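PDB 3TFW: putative O-methyltransferase from Klebsiella pneumoniae subsp. pneumoniae, which probably transfers a methyl group from S-adenosylmethionine to an oxygen atom of an acceptor molecule. Local coordinates for residues Gln90-Ala96 against Arg116-Gly122; Lys146-Pro150 against Glu185-Val190; Pro201-Ala207 against Phe219-Asn225. All coordinates share one frame; numbering follows the deposited sequence.

The three contacts lie on one Rossmann-like methyltransferase sheet and the helices packed on it, strand order 3-2-1-4-5-7-6. Contact 1 pairs strands 90-95 and 117-121, the latter outermost at one end; contact 3 is the antiparallel hairpin 203-211/217-224 that finishes the other, with centres about 24 Å apart. Contact 2 joins the 3-10 turn 146-148 and the start of helix 149-158 to the N-terminal part of helix 185-199, about 22 Å from contact 1 and 18 Å from contact 3 between centres; strand 203-211 follows helix 185-199 in the chain. In relatives of this family the cofactor lies over the C-terminal ends of the parallel strands, where strand 90-95 ends at Glu-95. Contact 3 also meets the second subunit.

Contact 1: Gln90-Ala96 against Arg116-Gly122; sequences QLLTLEA and RVTLREG
Arg-116 opens the pairing with its carbonyl: O accepts the N-H of Leu-91 at 2.9 Å, the donor tilted 32° from the carbonyl plane. Val-117 follows on the face that also carries Leu-91 and Thr-93. Its CG1, anti to the backbone N (chi1 179°), reaches the Thr-93 methyl CG2 at 3.8 Å, while CG2 lies by Leu-91 CB. Thr-118 uses both backbone polar atoms toward strand 90-95: N gives to Leu-91 O and O takes from Thr-93 N. Its methyl meets Leu-92 CD1 on the other face. This is the parallel pairing of a beta-alpha-beta unit, strand 90-95, helix 98-110 and strand 117-121, within the Rossmann-like sheet of class I methyltransferases. Leu-119 turns CD1 over Thr-93 CG2 at 3.9 Å and against Glu-95 CB; the Thr-93 hydroxyl meanwhile bonds to Thr-72 and Glu-69. Arg-120 sends its extended chain across Leu-92, Arg-120 CG lying 3.9 Å from Leu-92 CD1. It also runs beside Leu-94, whose CD2 meets Arg-120 CB. Arg-120 N donates to Thr-93 O, and Arg-120 O takes the longer bond from Glu-95 N, 3.3 Å. Glu-121 lays CG 3.7 Å from Glu-95 O, and a water donates to both its OE2 and Ala-96 O. The Glu-95 carboxylate bends off to the backbone N-H groups of Leu-73 and Asp-97. Gly-122 N bonds to Glu-95 O at 2.9 Å.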
loop_
_atom_site.group_PDB
_atom_site.type_symbol
_atom_site.label_atom_id
_atom_site.label_comp_id
_atom_site.label_asym_id
_atom_site.label_seq_id
_atom_site.Cartn_x
_atom_site.Cartn_y
_atom_site.Cartn_z
ATOM N N GLN A 90 -21.731 4.197 -3.374
ATOM C CA GLN A 90 -22.324 3.431 -2.285
ATOM C C GLN A 90 -21.286 2.574 -1.605
ATOM O O GLN A 90 -20.447 1.973 -2.272
ATOM C CB GLN A 90 -23.412 2.508 -2.800
ATOM C CG GLN A 90 -24.609 3.223 -3.359
ATOM C CD GLN A 90 -25.539 2.288 -4.078
ATOM O OE1 GLN A 90 -25.300 1.913 -5.229
ATOM N NE2 GLN A 90 -26.618 1.917 -3.416
ATOM N N LEU A 91 -21.382 2.502 -0.284
ATOM C CA LEU A 91 -20.553 1.605 0.500
ATOM C C LEU A 91 -21.473 0.732 1.344
ATOM O O LEU A 91 -22.265 1.229 2.165
ATOM C CB LEU A 91 -19.570 2.384 1.389
ATOM C CG LEU A 91 -18.452 1.563 2.052
ATOM C CD1 LEU A 91 -17.327 2.493 2.497
ATOM C CD2 LEU A 91 -18.966 0.738 3.237
ATOM N N LEU A 92 -21.389 -0.570 1.122
ATOM C CA LEU A 92 -22.166 -1.524 1.910
ATOM C C LEU A 92 -21.253 -2.048 3.012
ATOM O O LEU A 92 -20.167 -2.542 2.728
ATOM C CB LEU A 92 -22.656 -2.687 1.034
ATOM C CG LEU A 92 -23.310 -3.851 1.788
ATOM C CD1 LEU A 92 -24.613 -3.410 2.454
ATOM C CD2 LEU A 92 -23.562 -5.058 0.879
ATOM N N THR A 93 -21.675 -1.918 4.266
ATOM C CA THR A 93 -20.837 -2.392 5.364
ATOM C C THR A 93 -21.623 -3.355 6.247
ATOM O O THR A 93 -22.803 -3.136 6.537
ATOM C CB THR A 93 -20.165 -1.240 6.175
ATOM O OG1 THR A 93 -19.256 -1.789 7.152
ATOM C CG2 THR A 93 -21.205 -0.376 6.884
ATOM N N LEU A 94 -20.961 -4.432 6.651
ATOM C CA LEU A 94 -21.616 -5.528 7.358
ATOM C C LEU A 94 -21.106 -5.649 8.781
ATOM O O LEU A 94 -19.894 -5.706 9.009
ATOM C CB LEU A 94 -21.380 -6.846 6.608
ATOM C CG LEU A 94 -21.646 -6.808 5.102
ATOM C CD1 LEU A 94 -21.343 -8.196 4.460
ATOM C CD2 LEU A 94 -23.083 -6.371 4.825
ATOM N N GLU A 95 -22.041 -5.675 9.732
ATOM C CA GLU A 95 -21.716 -5.767 11.150
ATOM C C GLU A 95 -22.673 -6.729 11.841
ATOM O O GLU A 95 -23.894 -6.586 11.730
ATOM C CB GLU A 95 -21.778 -4.389 11.810
ATOM C CG GLU A 95 -21.442 -4.397 13.329
ATOM C CD GLU A 95 -20.118 -5.066 13.634
ATOM O OE1 GLU A 95 -19.094 -4.636 13.068
ATOM O OE2 GLU A 95 -20.100 -6.026 14.443
ATOM N N ALA A 96 -22.110 -7.710 12.544
ATOM C CA ALA A 96 -22.913 -8.723 13.254
ATOM C C ALA A 96 -23.382 -8.269 14.637
ATOM O O ALA A 96 -24.457 -8.674 15.109
ATOM C CB ALA A 96 -22.131 -10.029 13.364
ATOM N N ARG A 116 -24.510 7.749 1.724
ATOM C CA ARG A 116 -23.680 6.904 0.851
ATOM C C ARG A 116 -23.502 5.481 1.398
ATOM O O ARG A 116 -23.305 4.519 0.637
ATOM C CB ARG A 116 -22.311 7.550 0.659
ATOM C CG ARG A 116 -22.294 8.589 -0.451
ATOM C CD ARG A 116 -21.024 9.383 -0.419
ATOM N NE ARG A 116 -21.109 10.468 0.551
ATOM C CZ ARG A 116 -20.096 11.256 0.887
ATOM N NH1 ARG A 116 -18.899 11.083 0.333
ATOM N NH2 ARG A 116 -20.286 12.223 1.776
ATOM N N VAL A 117 -23.572 5.360 2.718
ATOM C CA VAL A 117 -23.322 4.090 3.389
ATOM C C VAL A 117 -24.608 3.365 3.723
ATOM O O VAL A 117 -25.555 3.962 4.246
ATOM C CB VAL A 117 -22.478 4.259 4.671
ATOM C CG1 VAL A 117 -22.269 2.910 5.355
ATOM C CG2 VAL A 117 -21.132 4.920 4.342
ATOM N N THR A 118 -24.625 2.071 3.409
ATOM C CA THR A 118 -25.688 1.187 3.849
ATOM C C THR A 118 -25.103 0.192 4.853
ATOM O O THR A 118 -24.169 -0.560 4.537
ATOM C CB THR A 118 -26.362 0.455 2.661
ATOM O OG1 THR A 118 -26.959 1.419 1.779
ATOM C CG2 THR A 118 -27.453 -0.498 3.156
ATOM N N LEU A 119 -25.640 0.229 6.071
ATOM C CA LEU A 119 -25.185 -0.639 7.144
ATOM C C LEU A 119 -26.186 -1.775 7.320
ATOM O O LEU A 119 -27.350 -1.543 7.665
ATOM C CB LEU A 119 -25.004 0.169 8.442
ATOM C CG LEU A 119 -24.714 -0.539 9.776
ATOM C CD1 LEU A 119 -23.636 -1.586 9.638
ATOM C CD2 LEU A 119 -24.326 0.466 10.850
ATOM N N ARG A 120 -25.729 -2.996 7.065
ATOM C CA ARG A 120 -26.563 -4.186 7.229
ATOM C C ARG A 120 -26.102 -4.991 8.429
ATOM O O ARG A 120 -25.027 -5.594 8.416
ATOM C CB ARG A 120 -26.565 -5.046 5.961
ATOM C CG ARG A 120 -27.453 -4.482 4.851
ATOM C CD ARG A 120 -27.852 -5.534 3.809
ATOM N NE ARG A 120 -28.431 -4.867 2.641
ATOM C CZ ARG A 120 -28.943 -5.475 1.575
ATOM N NH1 ARG A 120 -28.971 -6.797 1.488
ATOM N NH2 ARG A 120 -29.444 -4.746 0.586
ATOM N N GLU A 121 -26.933 -4.973 9.469
ATOM C CA GLU A 121 -26.658 -5.649 10.725
ATOM C C GLU A 121 -27.141 -7.103 10.667
ATOM O O GLU A 121 -28.261 -7.372 10.240
ATOM C CB GLU A 121 -27.329 -4.891 11.874
ATOM C CG GLU A 121 -27.123 -5.498 13.259
ATOM C CD GLU A 121 -27.958 -4.810 14.330
ATOM O OE1 GLU A 121 -28.277 -3.611 14.193
ATOM O OE2 GLU A 121 -28.297 -5.475 15.319
ATOM N N GLY A 122 -26.304 -8.018 11.143
ATOM C CA GLY A 122 -26.591 -9.453 11.096
ATOM C C GLY A 122 -25.328 -10.223 10.731
ATOM O O GLY A 122 -24.310 -9.614 10.398
HETATM O O HOH W 1 -27.296 -7.967 15.624
#

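Contact 2: Lys146-Pro150 against Glu185-Val190; sequences KPNNP and ERVQGV
Lys-146 lies against the first turns of helix 185-199, and its CB and CD touch that helix. CB sits 3.7 Å from Arg-186 O and 3.8 Å from Arg-186 CB, and it also touches Val-190 CG2. CG carries the chain into a bend at chi2 (-68°), which lays CD alongside Val-190, 3.9 Å from CG2, the two side chains pointing the same way. Beyond CD the lysine leaves the helix: CE leads on to NZ, which donates to the backbone carbonyl of Asp-169 and has a long, weak ion pair with Asp-143. Next to it the Pro-147 ring rests on the turn of Glu-185 and Arg-186. Pro-147 CG is 4.0 Å from Glu-185 CB, and CD the same distance from Arg-186 CG, with proline and arginine side by side; the guanidinium goes on to a salt bridge with Asp-184. Gly-189 and Pro-147 form the closest CA pair, 4.0 Å apart. With no side chain at Gly-189, its CA sits directly against Lys-146 O and the Pro-147 backbone. Past it, Pro-150 CD rests 3.5 Å from Gly-189 O, and Asn-149 CB is near the same oxygen. The contact thus fits the 3-10 turn 146-148 and the start of helix 149-158 onto the N-terminal part of helix 185-199. No hydrogen bond crosses it; aliphatic packing and CA-H...O contacts, such as Gly-189 CA to Lys-146 O, make up the fit, so the join depends on close shape match, with little directional polar bonding between the two segments.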
loop_
_atom_site.group_PDB
_atom_site.type_symbol
_atom_site.label_atom_id
_atom_site.label_comp_id
_atom_site.label_asym_id
_atom_site.label_seq_id
_atom_site.Cartn_x
_atom_site.Cartn_y
_atom_site.Cartn_z
ATOM N N LYS A 146 -12.105 -13.761 11.605
ATOM C CA LYS A 146 -11.056 -14.413 10.855
ATOM C C LYS A 146 -11.328 -15.874 10.488
ATOM O O LYS A 146 -10.966 -16.272 9.382
ATOM C CB LYS A 146 -9.704 -14.255 11.573
ATOM C CG LYS A 146 -9.336 -12.795 11.856
ATOM C CD LYS A 146 -9.041 -12.044 10.559
ATOM C CE LYS A 146 -9.354 -10.567 10.669
ATOM N NZ LYS A 146 -9.335 -9.980 9.307
ATOM N N PRO A 147 -11.976 -16.672 11.385
ATOM C CA PRO A 147 -12.173 -18.076 11.005
ATOM C C PRO A 147 -12.897 -18.241 9.667
ATOM O O PRO A 147 -12.628 -19.203 8.946
ATOM C CB PRO A 147 -13.035 -18.632 12.149
ATOM C CG PRO A 147 -12.649 -17.821 13.312
ATOM C CD PRO A 147 -12.465 -16.427 12.758
ATOM N N ASN A 148 -13.796 -17.310 9.351
ATOM C CA ASN A 148 -14.562 -17.351 8.093
ATOM C C ASN A 148 -13.988 -16.535 6.938
ATOM O O ASN A 148 -14.632 -16.370 5.906
ATOM C CB ASN A 148 -16.023 -16.966 8.327
ATOM C CG ASN A 148 -16.824 -18.098 8.922
ATOM O OD1 ASN A 148 -16.492 -19.269 8.738
ATOM N ND2 ASN A 148 -17.876 -17.759 9.647
ATOM N N ASN A 149 -12.767 -16.041 7.113
ATOM C CA ASN A 149 -12.047 -15.388 6.017
ATOM C C ASN A 149 -12.126 -16.069 4.647
ATOM O O ASN A 149 -12.407 -15.391 3.658
ATOM C CB ASN A 149 -10.589 -15.088 6.401
ATOM C CG ASN A 149 -10.410 -13.647 6.849
ATOM O OD1 ASN A 149 -11.256 -13.099 7.573
ATOM N ND2 ASN A 149 -9.329 -13.010 6.393
ATOM N N PRO A 150 -11.914 -17.404 4.577
ATOM C CA PRO A 150 -11.959 -17.987 3.235
ATOM C C PRO A 150 -13.347 -17.875 2.598
ATOM O O PRO A 150 -13.444 -17.713 1.382
ATOM C CB PRO A 150 -11.551 -19.449 3.451
ATOM C CG PRO A 150 -11.697 -19.690 4.912
ATOM C CD PRO A 150 -11.526 -18.395 5.602
ATOM N N GLU A 185 -8.585 -20.907 15.715
ATOM C CA GLU A 185 -9.410 -20.893 14.502
ATOM C C GLU A 185 -9.180 -19.649 13.643
ATOM O O GLU A 185 -9.393 -19.687 12.427
ATOM C CB GLU A 185 -10.908 -21.041 14.818
ATOM C CG GLU A 185 -11.348 -22.425 15.323
ATOM C CD GLU A 185 -11.331 -22.537 16.848
ATOM O OE1 GLU A 185 -10.534 -21.832 17.498
ATOM O OE2 GLU A 185 -12.126 -23.334 17.395
ATOM N N ARG A 186 -8.748 -18.559 14.276
ATOM C CA ARG A 186 -8.464 -17.302 13.574
ATOM C C ARG A 186 -7.210 -17.440 12.719
ATOM O O ARG A 186 -7.173 -16.956 11.587
ATOM C CB ARG A 186 -8.314 -16.147 14.557
ATOM C CG ARG A 186 -9.533 -15.924 15.452
ATOM C CD ARG A 186 -9.250 -14.871 16.501
ATOM N NE ARG A 186 -8.258 -15.335 17.468
ATOM C CZ ARG A 186 -7.780 -14.602 18.467
ATOM N NH1 ARG A 186 -8.197 -13.352 18.645
ATOM N NH2 ARG A 186 -6.871 -15.118 19.284
ATOM N N VAL A 187 -6.198 -18.116 13.264
ATOM C CA VAL A 187 -5.006 -18.496 12.508
ATOM C C VAL A 187 -5.321 -19.472 11.375
ATOM O O VAL A 187 -4.842 -19.300 10.255
ATOM C CB VAL A 187 -3.897 -19.076 13.431
ATOM C CG1 VAL A 187 -2.735 -19.621 12.606
ATOM C CG2 VAL A 187 -3.404 -18.004 14.382
ATOM N N GLN A 188 -6.134 -20.484 11.656
ATOM C CA GLN A 188 -6.542 -21.439 10.629
ATOM C C GLN A 188 -7.248 -20.725 9.462
ATOM O O GLN A 188 -6.937 -20.979 8.295
ATOM C CB GLN A 188 -7.456 -22.513 11.225
ATOM C CG GLN A 188 -6.769 -23.475 12.201
ATOM C CD GLN A 188 -7.766 -24.254 13.049
ATOM O OE1 GLN A 188 -8.942 -24.387 12.688
ATOM N NE2 GLN A 188 -7.302 -24.766 14.188
ATOM N N GLY A 189 -8.184 -19.837 9.792
ATOM C CA GLY A 189 -8.944 -19.080 8.786
ATOM C C GLY A 189 -8.071 -18.189 7.915
ATOM O O GLY A 189 -8.240 -18.139 6.687
ATOM N N VAL A 190 -7.147 -17.474 8.550
ATOM C CA VAL A 190 -6.209 -16.599 7.840
ATOM C C VAL A 190 -5.284 -17.398 6.904
ATOM O O VAL A 190 -5.008 -16.967 5.766
ATOM C CB VAL A 190 -5.411 -15.701 8.827
ATOM C CG1 VAL A 190 -4.236 -15.027 8.140
ATOM C CG2 VAL A 190 -6.320 -14.621 9.425
#

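Contact 3: Pro201-Ala207 against Phe219-Asn225; sequences PRLTATA and FTLAWVN
Thr-204 and Trp-223 face each other as a hydrogen-bonded pair of the antiparallel hairpin formed by strands 203-211 and 217-224, which ends the methyltransferase sheet. Thr-204 N donates to Trp-223 O in the carbonyl plane at 2.9 Å, and Trp-223 N returns a nearly straight bond (173°) to Thr-204 O. Thr-206 and Leu-221 repeat the exchange. Asn-225 N extends it to Arg-202 O at 2.7 Å, approaching from above the carbonyl plane.

On the face carrying Leu-203, Ala-205 and Ala-207, alanine methyls meet at short range: Ala-205 CB lies 3.8 Å from Ala-222 CB. The Leu-203 side chain crosses Val-224 at a slant, Leu-203 CD2 lying 3.7 Å from Val-224 CG2, and also reaches Ala-222 CB. Met-197 of helix 185-199 covers Leu-203, Ala-205 and Thr-220.

The face of Thr-204, Thr-206, Leu-221 and Trp-223 meets the second subunit. Arg-60 of that subunit makes a cation-pi contact with Trp-223, and Asn-50 of that subunit accepts from the Thr-206 hydroxyl through its carbonyl. Within the chain, strand 165-169 flanks strand 217-224. At the open end of the hairpin a water accepts from Arg-202 NE, in the guanidinium plane at 2.9 Å, and donates to Asn-225 O at 2.8 Å.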
loop_
_atom_site.group_PDB
_atom_site.type_symbol
_atom_site.label_atom_id
_atom_site.label_comp_id
_atom_site.label_asym_id
_atom_site.label_seq_id
_atom_site.Cartn_x
_atom_site.Cartn_y
_atom_site.Cartn_z
ATOM N N PRO A 201 -6.060 -18.192 -9.797
ATOM C CA PRO A 201 -5.523 -17.476 -10.965
ATOM C C PRO A 201 -6.220 -16.141 -11.259
ATOM O O PRO A 201 -5.622 -15.271 -11.886
ATOM C CB PRO A 201 -5.735 -18.463 -12.125
ATOM C CG PRO A 201 -6.770 -19.409 -11.652
ATOM C CD PRO A 201 -6.601 -19.514 -10.165
ATOM N N ARG A 202 -7.461 -15.988 -10.801
ATOM C CA ARG A 202 -8.187 -14.730 -10.963
ATOM C C ARG A 202 -7.644 -13.608 -10.054
ATOM O O ARG A 202 -8.113 -12.481 -10.132
ATOM C CB ARG A 202 -9.679 -14.937 -10.693
ATOM C CG ARG A 202 -10.413 -15.723 -11.789
ATOM C CD ARG A 202 -11.790 -16.144 -11.317
ATOM N NE ARG A 202 -12.662 -14.997 -11.061
ATOM C CZ ARG A 202 -13.721 -15.032 -10.258
ATOM N NH1 ARG A 202 -14.041 -16.148 -9.624
ATOM N NH2 ARG A 202 -14.460 -13.947 -10.086
ATOM N N LEU A 203 -6.675 -13.927 -9.195
ATOM C CA LEU A 203 -6.054 -12.927 -8.319
ATOM C C LEU A 203 -4.547 -12.763 -8.538
ATOM O O LEU A 203 -3.831 -13.748 -8.752
ATOM C CB LEU A 203 -6.326 -13.259 -6.847
ATOM C CG LEU A 203 -7.784 -13.237 -6.378
ATOM C CD1 LEU A 203 -7.895 -13.787 -4.961
ATOM C CD2 LEU A 203 -8.380 -11.829 -6.451
ATOM N N THR A 204 -4.085 -11.514 -8.491
ATOM C CA THR A 204 -2.664 -11.202 -8.375
ATOM C C THR A 204 -2.490 -10.498 -7.028
ATOM O O THR A 204 -2.996 -9.387 -6.820
ATOM C CB THR A 204 -2.185 -10.297 -9.529
ATOM O OG1 THR A 204 -2.353 -10.990 -10.776
ATOM C CG2 THR A 204 -0.693 -9.918 -9.371
ATOM N N ALA A 205 -1.776 -11.145 -6.116
ATOM C CA ALA A 205 -1.780 -10.708 -4.726
ATOM C C ALA A 205 -0.387 -10.504 -4.140
ATOM O O ALA A 205 0.591 -11.099 -4.590
ATOM C CB ALA A 205 -2.562 -11.709 -3.893
ATOM N N THR A 206 -0.325 -9.651 -3.123
ATOM C CA THR A 206 0.863 -9.483 -2.303
ATOM C C THR A 206 0.402 -9.232 -0.873
ATOM O O THR A 206 -0.799 -9.148 -0.599
ATOM C CB THR A 206 1.750 -8.316 -2.800
ATOM O OG1 THR A 206 3.017 -8.354 -2.122
ATOM C CG2 THR A 206 1.074 -6.954 -2.561
ATOM N N ALA A 207 1.355 -9.137 0.042
ATOM C CA ALA A 207 1.054 -8.804 1.420
ATOM C C ALA A 207 2.194 -7.953 1.963
ATOM O O ALA A 207 3.355 -8.147 1.571
ATOM C CB ALA A 207 0.888 -10.070 2.232
ATOM N N PHE A 219 -1.276 -6.854 6.086
ATOM C CA PHE A 219 -2.467 -6.916 5.253
ATOM C C PHE A 219 -2.163 -7.516 3.877
ATOM O O PHE A 219 -1.031 -7.465 3.403
ATOM C CB PHE A 219 -3.106 -5.525 5.122
ATOM C CG PHE A 219 -2.296 -4.535 4.307
ATOM C CD1 PHE A 219 -2.540 -4.364 2.943
ATOM C CD2 PHE A 219 -1.313 -3.749 4.908
ATOM C CE1 PHE A 219 -1.797 -3.447 2.187
ATOM C CE2 PHE A 219 -0.566 -2.826 4.157
ATOM C CZ PHE A 219 -0.803 -2.673 2.809
ATOM N N THR A 220 -3.183 -8.089 3.251
ATOM C CA THR A 220 -3.067 -8.538 1.867
ATOM C C THR A 220 -3.735 -7.549 0.929
ATOM O O THR A 220 -4.657 -6.821 1.317
ATOM C CB THR A 220 -3.682 -9.934 1.671
ATOM O OG1 THR A 220 -5.080 -9.900 1.992
ATOM C CG2 THR A 220 -2.991 -10.938 2.565
ATOM N N LEU A 221 -3.257 -7.531 -0.310
ATOM C CA LEU A 221 -3.810 -6.689 -1.348
ATOM C C LEU A 221 -3.848 -7.557 -2.592
ATOM O O LEU A 221 -2.816 -8.129 -2.966
ATOM C CB LEU A 221 -2.893 -5.495 -1.549
ATOM C CG LEU A 221 -3.390 -4.194 -2.176
ATOM C CD1 LEU A 221 -4.578 -3.620 -1.433
ATOM C CD2 LEU A 221 -2.236 -3.185 -2.138
ATOM N N ALA A 222 -5.027 -7.686 -3.210
ATOM C CA ALA A 222 -5.187 -8.568 -4.374
ATOM C C ALA A 222 -5.964 -7.837 -5.463
ATOM O O ALA A 222 -6.976 -7.190 -5.176
ATOM C CB ALA A 222 -5.906 -9.872 -3.981
ATOM N N TRP A 223 -5.457 -7.921 -6.689
ATOM C CA TRP A 223 -6.089 -7.346 -7.873
ATOM C C TRP A 223 -6.805 -8.490 -8.585
ATOM O O TRP A 223 -6.232 -9.566 -8.755
ATOM C CB TRP A 223 -5.000 -6.722 -8.770
ATOM C CG TRP A 223 -5.400 -6.362 -10.187
ATOM C CD1 TRP A 223 -5.540 -7.221 -11.250
ATOM C CD2 TRP A 223 -5.677 -5.050 -10.696
ATOM N NE1 TRP A 223 -5.893 -6.527 -12.380
ATOM C CE2 TRP A 223 -5.982 -5.193 -12.072
ATOM C CE3 TRP A 223 -5.700 -3.770 -10.125
ATOM C CZ2 TRP A 223 -6.302 -4.106 -12.883
ATOM C CZ3 TRP A 223 -6.023 -2.687 -10.933
ATOM C CH2 TRP A 223 -6.325 -2.863 -12.296
ATOM N N VAL A 224 -8.054 -8.254 -8.989
ATOM C CA VAL A 224 -8.841 -9.258 -9.693
ATOM C C VAL A 224 -8.534 -9.191 -11.196
ATOM O O VAL A 224 -8.676 -8.144 -11.830
ATOM C CB VAL A 224 -10.362 -9.120 -9.416
ATOM C CG1 VAL A 224 -11.167 -10.147 -10.221
ATOM C CG2 VAL A 224 -10.647 -9.277 -7.914
ATOM N N ASN A 225 -8.077 -10.316 -11.734
ATOM C CA ASN A 225 -7.731 -10.434 -13.155
ATOM C C ASN A 225 -8.957 -10.787 -13.975
ATOM O O ASN A 225 -9.863 -11.464 -13.477
ATOM C CB ASN A 225 -6.688 -11.534 -13.358
ATOM C CG ASN A 225 -5.408 -11.274 -12.596
ATOM O OD1 ASN A 225 -4.909 -12.140 -11.888
ATOM N ND2 ASN A 225 -4.871 -10.084 -12.742
HETATM O O HOH W 2 -12.324 -12.631 -12.640
#